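PDB 4LRL: HD domain protein from Enterococcus faecalis, which probably hydrolyses deoxyribonucleoside triphosphates as a metal-dependent, allosterically regulated HD-domain enzyme, with dGTP, dTTP and nickel bound in this structure. Local coordinates for residues E376-N381 against D458-T463; L449-K454 against E462-F467. All blocks are in the same frame, centred on the assembly; numbering follows the deposited sequence. Where two conformers were deposited one is given.

In the fold
Both interactions are built on helix 461-468, near the C-terminal end of the chain, and they share Glu462 and Thr463; their centres are about 9 Å apart. Along the chain, 376-381 comes first, then the loop segment 449-454, and then the overlapping segments 458-463 and 462-467. They touch at two places, Val378 CB with Tyr464 OH (3.9 Å) and Asp461 OD1 with Gln451 NE2 (3.0 Å). One short helix of the HD-associated region is thus held by the end of helix 361-377 in interaction 1 and by its own leading loop in interaction 2. Interaction 1 lies away from the nucleotide and nickel sites, whereas the Leu449 side chain of interaction 2 is about 8 Å from a bound dGTP.

Interaction 1: E376-N381 against D458-T463; sequences EKVGFN and DLFDET
Val378 and Phe460 carry most of this contact, the backbone and side chain of the valine lying across one face of the phenylalanine ring. Val378 CA stands 4.1 Å from the centroid of the Phe460 ring and only 10° off its normal, which meets the definition of a CH-pi contact. The other face is covered by Leu459 CD2 from the ring's own segment, 3.7 Å above the plane, so the ring is sandwiched between aliphatic groups. Val378 CG1 reaches beyond the ring to its root, 3.6 Å from Phe460 CB. The same methyl then meets Thr463 CG2 at 3.7 Å; a chi1 of -52° turns the threonine methyl, not the hydroxyl, to it. Lys377 approaches the ring through its backbone, O lying 3.7 Å from Phe460 CE1 in an oblique position.

Two helix ends meet here. Helix 361-377 finishes in a Schellman motif, with Gly379 at positive phi (111°) and its N bonded to Glu376 O at 3.0 Å, and this presents Val378 to the other segment. Phe460 is the N-cap residue of helix 461-468, reached through a type I turn from Asp458 to Asp461. Across the two segments there is no hydrogen bond or salt bridge, so van der Waals and CH-pi contact, with burial of largely apolar surface (218 Å², both sides summed), probably hold it; no polar pair between them dictates the exact position.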
loop_
_atom_site.group_PDB
_atom_site.type_symbol
_atom_site.label_atom_id
_atom_site.label_comp_id
_atom_site.label_asym_id
_atom_site.label_seq_id
_atom_site.Cartn_x
_atom_site.Cartn_y
_atom_site.Cartn_z
ATOM N N GLU C 376 0.412 28.702 39.097
ATOM C CA GLU C 376 -0.182 28.622 40.425
ATOM C C GLU C 376 -1.070 29.823 40.749
ATOM O O GLU C 376 -2.114 29.671 41.391
ATOM C CB GLU C 376 0.933 28.542 41.475
ATOM C CG GLU C 376 0.462 28.452 42.921
ATOM C CD GLU C 376 1.596 28.085 43.858
ATOM O OE1 GLU C 376 1.760 26.876 44.114
ATOM O OE2 GLU C 376 2.339 28.988 44.313
ATOM N N LYS C 377 -0.622 31.007 40.330
ATOM C CA LYS C 377 -1.303 32.268 40.598
ATOM C C LYS C 377 -2.714 32.258 39.998
ATOM O O LYS C 377 -3.653 32.732 40.622
ATOM C CB LYS C 377 -0.474 33.425 40.034
ATOM C CG LYS C 377 -0.718 34.782 40.659
ATOM C CD LYS C 377 0.505 35.694 40.495
ATOM C CE LYS C 377 0.294 37.014 41.236
ATOM N NZ LYS C 377 1.517 37.522 41.961
ATOM N N VAL C 378 -2.859 31.686 38.804
ATOM C CA VAL C 378 -4.180 31.593 38.156
ATOM C C VAL C 378 -5.022 30.403 38.641
ATOM O O VAL C 378 -6.154 30.232 38.197
ATOM C CB VAL C 378 -4.112 31.651 36.595
ATOM C CG1 VAL C 378 -3.325 32.874 36.137
ATOM C CG2 VAL C 378 -3.530 30.361 35.994
ATOM N N GLY C 379 -4.476 29.602 39.562
ATOM C CA GLY C 379 -5.249 28.562 40.244
ATOM C C GLY C 379 -4.897 27.118 39.920
ATOM O O GLY C 379 -5.576 26.194 40.385
ATOM N N PHE C 380 -3.846 26.909 39.125
ATOM C CA PHE C 380 -3.417 25.560 38.794
ATOM C C PHE C 380 -2.279 25.133 39.708
ATOM O O PHE C 380 -1.183 25.692 39.630
ATOM C CB PHE C 380 -2.952 25.465 37.339
ATOM C CG PHE C 380 -4.048 25.612 36.323
ATOM C CD1 PHE C 380 -4.168 26.778 35.579
ATOM C CD2 PHE C 380 -4.935 24.565 36.076
ATOM C CE1 PHE C 380 -5.184 26.913 34.605
ATOM C CE2 PHE C 380 -5.946 24.686 35.113
ATOM C CZ PHE C 380 -6.074 25.861 34.380
ATOM N N ASN C 381 -2.523 24.150 40.572
ATOM C CA ASN C 381 -1.447 23.608 41.388
ATOM C C ASN C 381 -0.337 23.047 40.473
ATOM O O ASN C 381 -0.585 22.125 39.691
ATOM C CB ASN C 381 -1.973 22.549 42.364
ATOM C CG ASN C 381 -0.925 22.111 43.370
ATOM O OD1 ASN C 381 0.248 21.957 43.036
ATOM N ND2 ASN C 381 -1.348 21.892 44.612
ATOM N N ASP C 458 -10.667 38.721 31.970
ATOM C CA ASP C 458 -9.616 39.702 32.272
ATOM C C ASP C 458 -8.951 39.626 33.655
ATOM O O ASP C 458 -7.880 40.213 33.855
ATOM C CB ASP C 458 -10.117 41.135 31.992
ATOM C CG ASP C 458 -11.403 41.475 32.735
ATOM O OD1 ASP C 458 -12.364 40.676 32.683
ATOM O OD2 ASP C 458 -11.462 42.558 33.357
ATOM N N LEU C 459 -9.564 38.898 34.588
ATOM C CA LEU C 459 -9.108 38.866 35.987
ATOM C C LEU C 459 -7.643 38.438 36.170
ATOM O O LEU C 459 -6.953 38.936 37.059
ATOM C CB LEU C 459 -10.042 37.999 36.843
ATOM C CG LEU C 459 -10.112 38.323 38.341
ATOM C CD1 LEU C 459 -11.542 38.211 38.855
ATOM C CD2 LEU C 459 -9.163 37.449 39.162
ATOM N N PHE C 460 -7.169 37.528 35.331
ATOM C CA PHE C 460 -5.764 37.118 35.377
ATOM C C PHE C 460 -5.029 37.429 34.067
ATOM O O PHE C 460 -3.967 36.867 33.795
ATOM C CB PHE C 460 -5.652 35.625 35.720
ATOM C CG PHE C 460 -6.087 35.275 37.125
ATOM C CD1 PHE C 460 -5.480 35.869 38.234
ATOM C CD2 PHE C 460 -7.081 34.321 37.338
ATOM C CE1 PHE C 460 -5.877 35.537 39.536
ATOM C CE2 PHE C 460 -7.484 33.980 38.635
ATOM C CZ PHE C 460 -6.880 34.591 39.736
ATOM N N ASP C 461 -5.595 38.343 33.278
ATOM C CA ASP C 461 -5.118 38.632 31.917
ATOM C C ASP C 461 -3.633 38.955 31.782
ATOM O O ASP C 461 -2.993 38.485 30.841
ATOM C CB ASP C 461 -5.957 39.739 31.255
ATOM C CG ASP C 461 -6.928 39.197 30.205
ATOM O OD1 ASP C 461 -6.871 37.984 29.887
ATOM O OD2 ASP C 461 -7.746 39.993 29.690
ATOM N N GLU C 462 -3.092 39.747 32.709
ATOM C CA GLU C 462 -1.690 40.159 32.627
ATOM C C GLU C 462 -0.730 39.001 32.922
ATOM O O GLU C 462 0.360 38.936 32.357
ATOM C CB GLU C 462 -1.402 41.385 33.511
ATOM C CG GLU C 462 -1.206 41.094 34.996
ATOM C CD GLU C 462 -0.781 42.325 35.796
ATOM O OE1 GLU C 462 0.253 42.243 36.500
ATOM O OE2 GLU C 462 -1.475 43.367 35.732
ATOM N N THR C 463 -1.163 38.092 33.795
ATOM C CA THR C 463 -0.440 36.865 34.103
ATOM C C THR C 463 -0.377 35.952 32.879
ATOM O O THR C 463 0.682 35.401 32.565
ATOM C CB THR C 463 -1.088 36.122 35.289
ATOM O OG1 THR C 463 -1.248 37.032 36.383
ATOM C CG2 THR C 463 -0.231 34.950 35.742
#

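Interaction 2: L449-K454 against E462-F467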
loop_
_atom_site.group_PDB
_atom_site.type_symbol
_atom_site.label_atom_id
_atom_site.label_comp_id
_atom_site.label_asym_id
_atom_site.label_seq_id
_atom_site.Cartn_x
_atom_site.Cartn_y
_atom_site.Cartn_z
ATOM N N LEU C 449 -2.124 29.819 27.634
ATOM C CA LEU C 449 -1.784 30.503 26.389
ATOM C C LEU C 449 -2.941 31.264 25.742
ATOM O O LEU C 449 -2.788 32.434 25.401
ATOM C CB LEU C 449 -1.170 29.523 25.384
ATOM C CG LEU C 449 0.231 28.988 25.693
ATOM C CD1 LEU C 449 0.646 27.981 24.628
ATOM C CD2 LEU C 449 1.265 30.107 25.803
ATOM N N ASP C 450 -4.087 30.607 25.573
ATOM C CA ASP C 450 -5.216 31.195 24.837
ATOM C C ASP C 450 -6.220 31.912 25.742
ATOM O O ASP C 450 -6.386 31.540 26.905
ATOM C CB ASP C 450 -5.921 30.137 23.964
ATOM C CG ASP C 450 -6.264 28.860 24.734
ATOM O OD1 ASP C 450 -5.475 27.891 24.658
ATOM O OD2 ASP C 450 -7.313 28.829 25.417
ATOM N N GLN C 451 -6.888 32.931 25.201
ATOM C CA GLN C 451 -7.864 33.713 25.975
ATOM C C GLN C 451 -9.309 33.645 25.456
ATOM O O GLN C 451 -9.971 34.675 25.302
ATOM C CB GLN C 451 -7.398 35.168 26.135
ATOM C CG GLN C 451 -6.314 35.347 27.194
ATOM C CD GLN C 451 -6.660 34.664 28.513
ATOM O OE1 GLN C 451 -6.050 33.655 28.879
ATOM N NE2 GLN C 451 -7.653 35.201 29.222
ATOM N N GLY C 452 -9.792 32.428 25.206
ATOM C CA GLY C 452 -11.150 32.213 24.704
ATOM C C GLY C 452 -11.316 32.609 23.246
ATOM O O GLY C 452 -10.331 32.883 22.552
ATOM N N ASN C 453 -12.565 32.635 22.782
ATOM C CA ASN C 453 -12.885 33.027 21.408
ATOM C C ASN C 453 -12.596 34.518 21.174
ATOM O O ASN C 453 -11.521 34.877 20.685
ATOM C CB ASN C 453 -14.345 32.674 21.077
ATOM C CG ASN C 453 -14.628 32.653 19.579
ATOM O OD1 ASN C 453 -13.820 32.170 18.784
ATOM N ND2 ASN C 453 -15.792 33.166 19.190
ATOM N N LYS C 454 -13.554 35.372 21.531
ATOM C CA LYS C 454 -13.366 36.823 21.516
ATOM C C LYS C 454 -13.134 37.259 22.964
ATOM O O LYS C 454 -14.086 37.432 23.730
ATOM C CB LYS C 454 -14.590 37.517 20.898
ATOM C CG LYS C 454 -14.328 38.909 20.310
ATOM C CD LYS C 454 -14.776 40.035 21.241
ATOM C CE LYS C 454 -16.290 40.252 21.201
ATOM N NZ LYS C 454 -16.777 40.727 19.873
ATOM N N GLU C 462 -3.092 39.747 32.709
ATOM C CA GLU C 462 -1.690 40.159 32.627
ATOM C C GLU C 462 -0.730 39.001 32.922
ATOM O O GLU C 462 0.360 38.936 32.357
ATOM C CB GLU C 462 -1.402 41.385 33.511
ATOM C CG GLU C 462 -1.206 41.094 34.996
ATOM C CD GLU C 462 -0.781 42.325 35.796
ATOM O OE1 GLU C 462 0.253 42.243 36.500
ATOM O OE2 GLU C 462 -1.475 43.367 35.732
ATOM N N THR C 463 -1.163 38.092 33.795
ATOM C CA THR C 463 -0.440 36.865 34.103
ATOM C C THR C 463 -0.377 35.952 32.879
ATOM O O THR C 463 0.682 35.401 32.565
ATOM C CB THR C 463 -1.088 36.122 35.289
ATOM O OG1 THR C 463 -1.248 37.032 36.383
ATOM C CG2 THR C 463 -0.231 34.950 35.742
ATOM N N TYR C 464 -1.506 35.811 32.183
ATOM C CA TYR C 464 -1.555 35.049 30.926
ATOM C C TYR C 464 -0.623 35.645 29.866
ATOM O O TYR C 464 0.072 34.905 29.164
ATOM C CB TYR C 464 -2.990 34.946 30.388
ATOM C CG TYR C 464 -3.927 34.099 31.234
ATOM C CD1 TYR C 464 -3.658 32.751 31.474
ATOM C CD2 TYR C 464 -5.092 34.645 31.779
ATOM C CE1 TYR C 464 -4.508 31.973 32.245
ATOM C CE2 TYR C 464 -5.955 33.871 32.549
ATOM C CZ TYR C 464 -5.654 32.539 32.776
ATOM O OH TYR C 464 -6.500 31.763 33.531
ATOM N N ARG C 465 -0.610 36.977 29.768
ATOM C CA ARG C 465 0.288 37.654 28.840
ATOM C C ARG C 465 1.750 37.509 29.278
ATOM O O ARG C 465 2.620 37.255 28.445
ATOM C CB ARG C 465 -0.110 39.121 28.644
ATOM C CG ARG C 465 -1.393 39.300 27.826
ATOM C CD ARG C 465 -1.660 40.761 27.486
ATOM N NE ARG C 465 -1.805 41.594 28.678
ATOM C CZ ARG C 465 -2.966 41.860 29.270
ATOM N NH1 ARG C 465 -4.094 41.357 28.784
ATOM N NH2 ARG C 465 -3.001 42.629 30.351
ATOM N N GLU C 466 2.010 37.635 30.574
ATOM C CA GLU C 466 3.355 37.463 31.109
ATOM C C GLU C 466 3.861 36.055 30.798
ATOM O O GLU C 466 4.932 35.889 30.218
ATOM C CB GLU C 466 3.386 37.752 32.615
ATOM C CG GLU C 466 4.726 37.462 33.305
ATOM C CD GLU C 466 5.839 38.437 32.944
ATOM O OE1 GLU C 466 5.667 39.263 32.021
ATOM O OE2 GLU C 466 6.902 38.371 33.589
ATOM N N PHE C 467 3.062 35.052 31.152
ATOM C CA PHE C 467 3.370 33.668 30.825
ATOM C C PHE C 467 3.648 33.449 29.330
ATOM O O PHE C 467 4.660 32.826 28.971
ATOM C CB PHE C 467 2.251 32.731 31.294
ATOM C CG PHE C 467 2.532 31.287 31.007
ATOM C CD1 PHE C 467 3.107 30.473 31.978
ATOM C CD2 PHE C 467 2.253 30.747 29.748
ATOM C CE1 PHE C 467 3.387 29.134 31.705
ATOM C CE2 PHE C 467 2.522 29.410 29.468
ATOM C CZ PHE C 467 3.089 28.600 30.445
#
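The Tyr464 ring has the amide of Gln451 over one face: OE1, as modelled, sits 3.1 Å above the ring plane, offset toward the rim and 3.2 Å from Tyr464 CG. Amide and ring planes are 29° apart, a tilted overlap with NE2 farther out, 3.7 Å from Tyr464 CD2. The Phe467 ring is met differently, at its edge and in its plane, by Leu449 CD2, 3.9 Å from Phe467 CE2. Phe444 makes an edge-to-face ring contact with Phe467, and Leu371 and Ile375 of helix 361-377 pack on it.

In the HD-associated region the loop joining strand 441-444 to helix 461-468 packs on the helix it leads into, and Tyr464 and Phe467 face it about one turn apart. The bend in the Gln451 side chain (chi2 -49°) brings its amide round to the tyrosine. Phe467 CG is anti to the backbone N (chi1 -179°) and Tyr464 CG beside it, which swings the rings apart beyond CB.

The O/N assignment of the amide is not settled: OE1 lies 2.9 Å from Asp450 O, two acceptors, whereas NE2 points to Asp461 OD1, which suits the modelled orientation. If so, the carbonyl oxygen over the pi face is probably not an attractive contact. The side chain of Leu449 is about 4 Å from that of Lys354, a dGTP-binding residue, and about 8 Å from the bound dGTP.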